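Local atomic coordinates of Alpha/beta hydrolase fold protein (Nakamurella multipartita, PDB entry 4Y7D), a protein that probably acts as a hydrolase of the alpha/beta hydrolase fold family. Residues S112-A117 and D231-D236; S129-S134 and T248-V253; V133-H138 and P255-F260. One frame throughout, in Å; residues are numbered along the deposited sequence. Where two conformers were deposited one is given.

Contact 1: residues S112-A117 and D231-D236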
# COMPACT_ATOMS: atom_id res chain seq x y z
N SER A 112 6.82 -7.89 0.74
CA SER A 112 6.55 -8.67 1.93
C SER A 112 5.20 -9.42 1.77
O SER A 112 5.05 -10.54 2.25
CB SER A 112 6.52 -7.78 3.15
OG SER A 112 5.54 -6.74 3.12
N SER A 113 4.27 -8.82 1.07
CA SER A 113 2.94 -9.47 0.87
C SER A 113 3.09 -10.65 -0.10
O SER A 113 2.51 -11.75 0.14
CB SER A 113 1.93 -8.47 0.35
OG SER A 113 1.74 -7.39 1.26
N TYR A 114 3.80 -10.44 -1.22
CA TYR A 114 4.10 -11.52 -2.12
C TYR A 114 4.85 -12.65 -1.41
O TYR A 114 4.51 -13.84 -1.63
CB TYR A 114 4.86 -11.08 -3.34
CG TYR A 114 4.06 -10.28 -4.34
CD1 TYR A 114 2.82 -10.73 -4.84
CD2 TYR A 114 4.52 -9.04 -4.77
CE1 TYR A 114 2.13 -10.03 -5.79
CE2 TYR A 114 3.83 -8.31 -5.74
CZ TYR A 114 2.62 -8.79 -6.23
OH TYR A 114 1.93 -8.08 -7.17
N ARG A 115 5.82 -12.33 -0.58
CA ARG A 115 6.51 -13.39 0.16
C ARG A 115 5.58 -14.19 1.10
O ARG A 115 5.75 -15.41 1.29
CB ARG A 115 7.72 -12.86 0.94
CG ARG A 115 8.91 -12.43 0.08
CD ARG A 115 9.35 -13.50 -0.92
NE ARG A 115 9.91 -14.65 -0.21
CZ ARG A 115 10.05 -15.86 -0.72
NH1 ARG A 115 9.56 -16.17 -1.93
NH2 ARG A 115 10.62 -16.79 0.04
N LEU A 116 4.65 -13.50 1.74
CA LEU A 116 3.68 -14.16 2.61
C LEU A 116 2.84 -15.14 1.77
O LEU A 116 2.68 -16.31 2.12
CB LEU A 116 2.78 -13.13 3.28
CG LEU A 116 1.76 -13.71 4.26
CD1 LEU A 116 2.44 -14.37 5.47
CD2 LEU A 116 0.79 -12.65 4.74
N ALA A 117 2.33 -14.67 0.63
CA ALA A 117 1.53 -15.54 -0.22
C ALA A 117 2.34 -16.72 -0.80
O ALA A 117 1.80 -17.82 -0.95
CB ALA A 117 0.82 -14.75 -1.34
N ASP A 231 16.26 -10.63 -5.34
CA ASP A 231 16.72 -11.64 -6.32
C ASP A 231 15.48 -12.11 -7.09
O ASP A 231 15.25 -11.72 -8.23
CB ASP A 231 17.45 -12.77 -5.52
CG ASP A 231 18.73 -12.25 -4.81
OD1 ASP A 231 19.46 -11.48 -5.46
OD2 ASP A 231 18.98 -12.55 -3.60
N SER A 232 14.63 -12.89 -6.42
CA SER A 232 13.29 -13.18 -6.89
C SER A 232 12.39 -13.26 -5.69
O SER A 232 12.75 -13.85 -4.69
CB SER A 232 13.19 -14.51 -7.64
OG SER A 232 11.85 -14.75 -8.11
N LEU A 233 11.16 -12.78 -5.82
CA LEU A 233 10.13 -12.99 -4.79
C LEU A 233 9.33 -14.30 -4.98
O LEU A 233 8.51 -14.66 -4.12
CB LEU A 233 9.18 -11.80 -4.77
CG LEU A 233 9.79 -10.43 -4.50
CD1 LEU A 233 8.71 -9.34 -4.72
CD2 LEU A 233 10.37 -10.38 -3.13
N GLU A 234 9.54 -14.99 -6.09
CA GLU A 234 8.94 -16.29 -6.36
C GLU A 234 7.42 -16.23 -6.42
O GLU A 234 6.71 -17.07 -5.82
CB GLU A 234 9.37 -17.31 -5.33
CG GLU A 234 10.90 -17.39 -5.10
CD GLU A 234 11.24 -18.52 -4.14
OE1 GLU A 234 10.74 -18.58 -3.00
OE2 GLU A 234 12.00 -19.40 -4.59
N LEU A 235 6.90 -15.24 -7.14
CA LEU A 235 5.46 -15.11 -7.27
C LEU A 235 4.83 -16.32 -7.93
O LEU A 235 3.65 -16.59 -7.74
CB LEU A 235 5.13 -13.86 -8.07
CG LEU A 235 4.98 -12.56 -7.27
CD1 LEU A 235 6.25 -12.14 -6.59
CD2 LEU A 235 4.52 -11.46 -8.21
N ASP A 236 5.57 -17.09 -8.69
CA ASP A 236 5.00 -18.27 -9.35
C ASP A 236 4.56 -19.33 -8.37
O ASP A 236 3.81 -20.23 -8.73
CB ASP A 236 6.01 -18.84 -10.35
CG ASP A 236 7.35 -19.13 -9.71
OD1 ASP A 236 8.10 -18.21 -9.37
OD2 ASP A 236 7.66 -20.32 -9.54

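Contact 2: residues S129-S134 and T248-V253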
# COMPACT_ATOMS: atom_id res chain seq x y z
N SER A 129 -3.39 -6.92 -5.02
CA SER A 129 -2.09 -6.30 -5.13
C SER A 129 -2.17 -5.10 -6.06
O SER A 129 -2.28 -5.23 -7.30
CB SER A 129 -1.10 -7.31 -5.60
OG SER A 129 0.16 -6.73 -5.70
N VAL A 130 -2.07 -3.92 -5.47
CA VAL A 130 -2.30 -2.65 -6.19
C VAL A 130 -0.94 -2.03 -6.49
O VAL A 130 -0.18 -1.74 -5.56
CB VAL A 130 -3.13 -1.71 -5.32
CG1 VAL A 130 -3.48 -0.42 -6.07
CG2 VAL A 130 -4.42 -2.44 -4.89
N ALA A 131 -0.66 -1.83 -7.78
CA ALA A 131 0.58 -1.16 -8.23
C ALA A 131 1.74 -1.51 -7.32
O ALA A 131 2.40 -0.62 -6.76
CB ALA A 131 0.36 0.33 -8.32
N ALA A 132 2.02 -2.80 -7.20
CA ALA A 132 2.92 -3.31 -6.17
C ALA A 132 4.27 -3.69 -6.74
O ALA A 132 4.38 -4.31 -7.82
CB ALA A 132 2.31 -4.50 -5.46
N VAL A 133 5.31 -3.39 -5.97
CA VAL A 133 6.63 -3.82 -6.34
C VAL A 133 6.73 -5.36 -6.28
O VAL A 133 6.60 -5.96 -5.23
CB VAL A 133 7.70 -3.16 -5.45
CG1 VAL A 133 9.08 -3.71 -5.75
CG2 VAL A 133 7.71 -1.64 -5.62
N SER A 134 7.06 -5.94 -7.42
CA SER A 134 6.99 -7.40 -7.64
C SER A 134 8.34 -8.00 -8.03
O SER A 134 8.46 -9.24 -8.20
CB SER A 134 5.94 -7.71 -8.71
OG SER A 134 6.27 -7.06 -9.94
N THR A 248 -2.68 2.92 -15.83
CA THR A 248 -1.78 2.91 -16.98
C THR A 248 -0.80 4.09 -17.02
O THR A 248 0.21 4.01 -17.73
CB THR A 248 -2.54 2.87 -18.32
OG1 THR A 248 -3.19 4.13 -18.59
CG2 THR A 248 -3.47 1.70 -18.36
N ALA A 249 -1.10 5.14 -16.28
CA ALA A 249 -0.26 6.33 -16.23
C ALA A 249 0.59 6.40 -14.95
O ALA A 249 1.16 7.44 -14.68
CB ALA A 249 -1.11 7.55 -16.33
N ASP A 250 0.75 5.29 -14.24
CA ASP A 250 1.45 5.27 -12.96
C ASP A 250 2.92 5.59 -13.23
O ASP A 250 3.58 4.87 -14.01
CB ASP A 250 1.34 3.88 -12.35
CG ASP A 250 1.71 3.82 -10.90
OD1 ASP A 250 2.60 4.55 -10.42
OD2 ASP A 250 1.09 2.97 -10.23
N SER A 251 3.44 6.63 -12.57
CA SER A 251 4.84 7.01 -12.73
C SER A 251 5.67 6.59 -11.51
O SER A 251 6.86 6.91 -11.46
CB SER A 251 4.93 8.52 -12.90
OG SER A 251 4.45 9.17 -11.72
N ASP A 252 5.05 5.94 -10.55
CA ASP A 252 5.71 5.59 -9.30
C ASP A 252 6.14 4.11 -9.34
O ASP A 252 7.34 3.78 -9.25
CB ASP A 252 4.70 5.86 -8.17
CG ASP A 252 5.34 5.89 -6.79
OD1 ASP A 252 6.27 5.10 -6.59
OD2 ASP A 252 4.88 6.68 -5.91
N VAL A 253 5.17 3.21 -9.54
CA VAL A 253 5.47 1.80 -9.79
C VAL A 253 5.01 1.48 -11.20
O VAL A 253 3.79 1.50 -11.51
CB VAL A 253 4.78 0.89 -8.75
CG1 VAL A 253 4.94 -0.59 -9.09
CG2 VAL A 253 5.34 1.19 -7.37

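Contact 3: residues V133-H138 and P255-F260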
# COMPACT_ATOMS: atom_id res chain seq x y z
N VAL A 133 5.31 -3.39 -5.97
CA VAL A 133 6.63 -3.82 -6.34
C VAL A 133 6.73 -5.36 -6.28
O VAL A 133 6.60 -5.96 -5.23
CB VAL A 133 7.70 -3.16 -5.45
CG1 VAL A 133 9.08 -3.71 -5.75
CG2 VAL A 133 7.71 -1.64 -5.62
N SER A 134 7.06 -5.94 -7.42
CA SER A 134 6.99 -7.40 -7.64
C SER A 134 8.34 -8.00 -8.03
O SER A 134 8.46 -9.24 -8.20
CB SER A 134 5.94 -7.71 -8.71
OG SER A 134 6.27 -7.06 -9.94
N HIS A 135 9.36 -7.14 -8.16
CA HIS A 135 10.70 -7.60 -8.46
C HIS A 135 11.65 -6.47 -8.11
O HIS A 135 11.23 -5.49 -7.53
CB HIS A 135 10.87 -8.10 -9.92
CG HIS A 135 10.65 -7.07 -11.00
ND1 HIS A 135 11.50 -5.99 -11.19
CD2 HIS A 135 9.72 -6.99 -11.98
CE1 HIS A 135 11.08 -5.29 -12.24
NE2 HIS A 135 9.99 -5.86 -12.72
N ARG A 136 12.95 -6.67 -8.31
CA ARG A 136 13.93 -5.66 -7.94
C ARG A 136 13.51 -4.27 -8.44
O ARG A 136 13.08 -4.11 -9.58
CB ARG A 136 15.31 -5.99 -8.48
CG ARG A 136 16.41 -5.05 -7.98
CD ARG A 136 17.81 -5.55 -8.37
NE ARG A 136 18.16 -6.76 -7.62
CZ ARG A 136 19.43 -7.22 -7.54
NH1 ARG A 136 20.43 -6.61 -8.16
NH2 ARG A 136 19.71 -8.30 -6.82
N TYR A 137 13.70 -3.28 -7.58
CA TYR A 137 13.27 -1.92 -7.85
C TYR A 137 14.30 -0.96 -7.34
O TYR A 137 14.81 -1.12 -6.23
CB TYR A 137 11.94 -1.60 -7.20
CG TYR A 137 11.67 -0.11 -7.05
CD1 TYR A 137 10.99 0.60 -8.04
CD2 TYR A 137 12.09 0.59 -5.93
CE1 TYR A 137 10.74 1.98 -7.92
CE2 TYR A 137 11.86 1.96 -5.79
CZ TYR A 137 11.17 2.64 -6.77
OH TYR A 137 10.96 3.99 -6.61
N HIS A 138 14.62 0.05 -8.17
CA HIS A 138 15.57 1.12 -7.79
C HIS A 138 14.89 2.49 -7.71
O HIS A 138 14.21 2.93 -8.64
CB HIS A 138 16.67 1.17 -8.80
CG HIS A 138 17.54 -0.03 -8.75
ND1 HIS A 138 18.45 -0.24 -7.75
CD2 HIS A 138 17.59 -1.12 -9.55
CE1 HIS A 138 19.07 -1.38 -7.97
NE2 HIS A 138 18.55 -1.95 -9.04
N PRO A 255 3.65 0.14 -14.62
CA PRO A 255 2.70 -0.94 -14.95
C PRO A 255 3.33 -2.32 -15.24
O PRO A 255 2.68 -3.38 -15.02
CB PRO A 255 1.93 -0.38 -16.14
CG PRO A 255 1.90 1.11 -15.85
CD PRO A 255 3.31 1.40 -15.30
N GLU A 256 4.58 -2.34 -15.72
CA GLU A 256 5.27 -3.60 -16.00
C GLU A 256 5.37 -4.46 -14.76
O GLU A 256 5.40 -5.72 -14.85
CB GLU A 256 6.72 -3.35 -16.55
CG GLU A 256 7.57 -4.62 -16.79
CD GLU A 256 8.44 -5.18 -15.58
OE1 GLU A 256 8.60 -4.48 -14.52
OE2 GLU A 256 8.98 -6.35 -15.72
N PHE A 257 5.45 -3.84 -13.57
CA PHE A 257 5.50 -4.65 -12.35
C PHE A 257 4.22 -5.48 -12.21
O PHE A 257 4.27 -6.67 -11.76
CB PHE A 257 5.68 -3.82 -11.10
CG PHE A 257 7.10 -3.29 -10.90
CD1 PHE A 257 8.04 -4.07 -10.31
CD2 PHE A 257 7.45 -2.01 -11.29
CE1 PHE A 257 9.34 -3.62 -10.14
CE2 PHE A 257 8.76 -1.54 -11.13
CZ PHE A 257 9.70 -2.35 -10.54
N SER A 258 3.11 -4.85 -12.53
CA SER A 258 1.83 -5.58 -12.44
C SER A 258 1.61 -6.64 -13.54
O SER A 258 1.00 -7.69 -13.28
CB SER A 258 0.69 -4.59 -12.44
OG SER A 258 0.65 -3.78 -11.25
N ARG A 259 2.04 -6.35 -14.77
CA ARG A 259 1.95 -7.33 -15.85
C ARG A 259 2.81 -8.53 -15.53
O ARG A 259 2.40 -9.65 -15.74
CB ARG A 259 2.36 -6.73 -17.22
CG ARG A 259 1.24 -6.01 -17.91
CD ARG A 259 1.55 -5.71 -19.40
NE ARG A 259 2.58 -4.66 -19.41
CZ ARG A 259 2.36 -3.34 -19.26
NH1 ARG A 259 1.12 -2.83 -19.18
NH2 ARG A 259 3.42 -2.52 -19.21
N PHE A 260 4.01 -8.29 -14.99
CA PHE A 260 4.89 -9.35 -14.56
C PHE A 260 4.20 -10.19 -13.49
O PHE A 260 4.26 -11.40 -13.55
CB PHE A 260 6.21 -8.78 -13.99
CG PHE A 260 7.11 -9.81 -13.37
CD1 PHE A 260 7.83 -10.68 -14.15
CD2 PHE A 260 7.29 -9.86 -12.01
CE1 PHE A 260 8.65 -11.60 -13.57
CE2 PHE A 260 8.13 -10.78 -11.42
CZ PHE A 260 8.83 -11.65 -12.23

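Contact 1: residues S112-A117 and D231-D236
Tyr114 and Arg115 of helix 110-119 pack on Leu233, Glu234 and Leu235 in a mostly buried helix-to-loop contact, part apolar and part ionic. The loop 231-236 leads from helix 217-227 to strand 242-247. Leu235 lies over one face of the Tyr114 ring. Its CD2 sits 3.7 Å from the ring centroid and only 11° off the normal, a CH-pi contact. Its CD1 reaches the base of the ring, 3.6 Å from Tyr114 CG. Leu233 CD1 adds a looser apolar touch, 4.2 Å from Tyr114 CD2. The hydroxyl of Tyr114 hydrogen-bonds to Ser129 of strand 124-130.

Arg115 is bent twice along its chain (chi2 -52°, chi3 -67°), and this brings its NH1 to the loop. NH1 donates to two acceptors. Leu233 O, 2.9 Å from Arg115 NH1, lies in the guanidinium plane, but the donor stands above the carbonyl plane. Glu234 OE1, also 2.9 Å from Arg115 NH1, completes a salt bridge through its anti lone pair. Arg237 is a second partner of Glu234, and Asp83 of Arg115, so the bridge belongs to a small charge network. Within the loop, Ser232 OG accepts from Glu234 N and forms an ST turn. In the alpha/beta hydrolase fold, helix 110-119 corresponds to the helix that follows the nucleophile elbow.

Contact 2: residues S129-S134 and T248-V253
Ala131 and Val253 mark the closest backbone approach, with CA atoms 5.9 Å apart, where the chain leaving strand 124-130 passes the loop after strand 242-247. In the alpha/beta hydrolase fold these are neighbouring parallel strands, and their C-terminal ends border the active-site region. The contact is entirely buried and held by packing. Ala131 has positive phi and psi (35° and 58°), so the chain turns sharply there. Its CB points to the loop and touches the carboxylate of Asp250, with Ala131 CB 3.3 Å from Asp250 OD2.

Asp250 CG is anti to the backbone N (chi1 -165°), which places the carboxylate between the turn and its own loop. The group is held on both oxygens. OD2 hydrogen-bonds to His278 ND1. OD1 accepts two backbone N-H groups of its own loop, forming an Asx turn and a wider Asx motif. Asp252 N lies 2.8 Å from Asp250 OD1 and meets it nearly along the C-O axis. Val253 N lies 3.0 Å from Asp250 OD1 and comes from above the carboxylate plane. These bonds fix the rotation of the carboxylate and leave OD2 directed at the histidine. The position and the histidine partner are consistent with the acid of a catalytic triad, as in relatives of this fold. Ser107, just after strand 101-106 on the other side of strand 124-130, is bonded to Val130 through the backbone and sits where the nucleophile would be expected in this fold.

Val253 supplies the apolar half. Its CG2 meets Val133 CG2 at 4.1 Å, the two side chains crossing at about a right angle. The whole side chain also settles on the backbone of the turn, where Val253 CG1 lies 3.4 Å from Ala131 O.

Contact 3: residues V133-H138 and P255-F260
His135 meets three side chains of helix 255-264 at once: Glu256, Phe257 and Phe260. Its NE2 donates to Glu256 OE1 at 2.7 Å, a fairly straight bond that uses the syn lone pair. The carboxylate oxygen lies close to the imidazole plane, though the two flat groups are turned well away from each other. One face of the imidazole rests on Phe257 in an offset stack, centroids 4.2 Å apart and planes at 28°. The imidazole edge points at the face of Phe260, with centroids 5.3 Å apart and planes at 84°. Together the three rings form an aromatic cluster.

Ser134 adds a second polar link. Its OG donates to the backbone Phe257 O at 2.7 Å and also borders the edge of the Phe257 ring. Val133 CG1 adds a loose apolar contact, 4.4 Å from Phe257 CE1.

Two features position the histidine. Its CG sits between the backbone N and the carbonyl carbon (chi1 63°), which turns the ring to the helix. His135 ND1 donates to Arg136 O, 2.9 Å from it. Arg136 in turn is tied to Ile230 O through its NE. The loop after strand 124-130, which leads to helix 144-151, is thus joined to helix 255-264, the helix that follows strand 242-247.

With both imidazole nitrogens acting as donors, His135 is probably doubly protonated, and the nearby Glu256 carboxylate would help to stabilise that positive charge.

How the contacts relate
All three contacts lie in one alpha/beta hydrolase fold and cluster near strand 124-130 and the loop after it. Contacts 2 and 3 are closest, with centres about 7 Å apart, and share Val133 and Ser134. Contact 1 lies about 12 Å from contact 3 and 16 Å from contact 2, centre to centre. Along the chain the three first segments come in order, 112-117, 129-134 and 133-138. The partners follow after a mostly helical insertion, as 231-236, 248-253 and 255-260. It probably corresponds to the cap often inserted here; the contacts join the chain before and after it, in the core beneath. Tyr114, packed on Val133 and Ser134, joins contact 1 to the loop shared by the others.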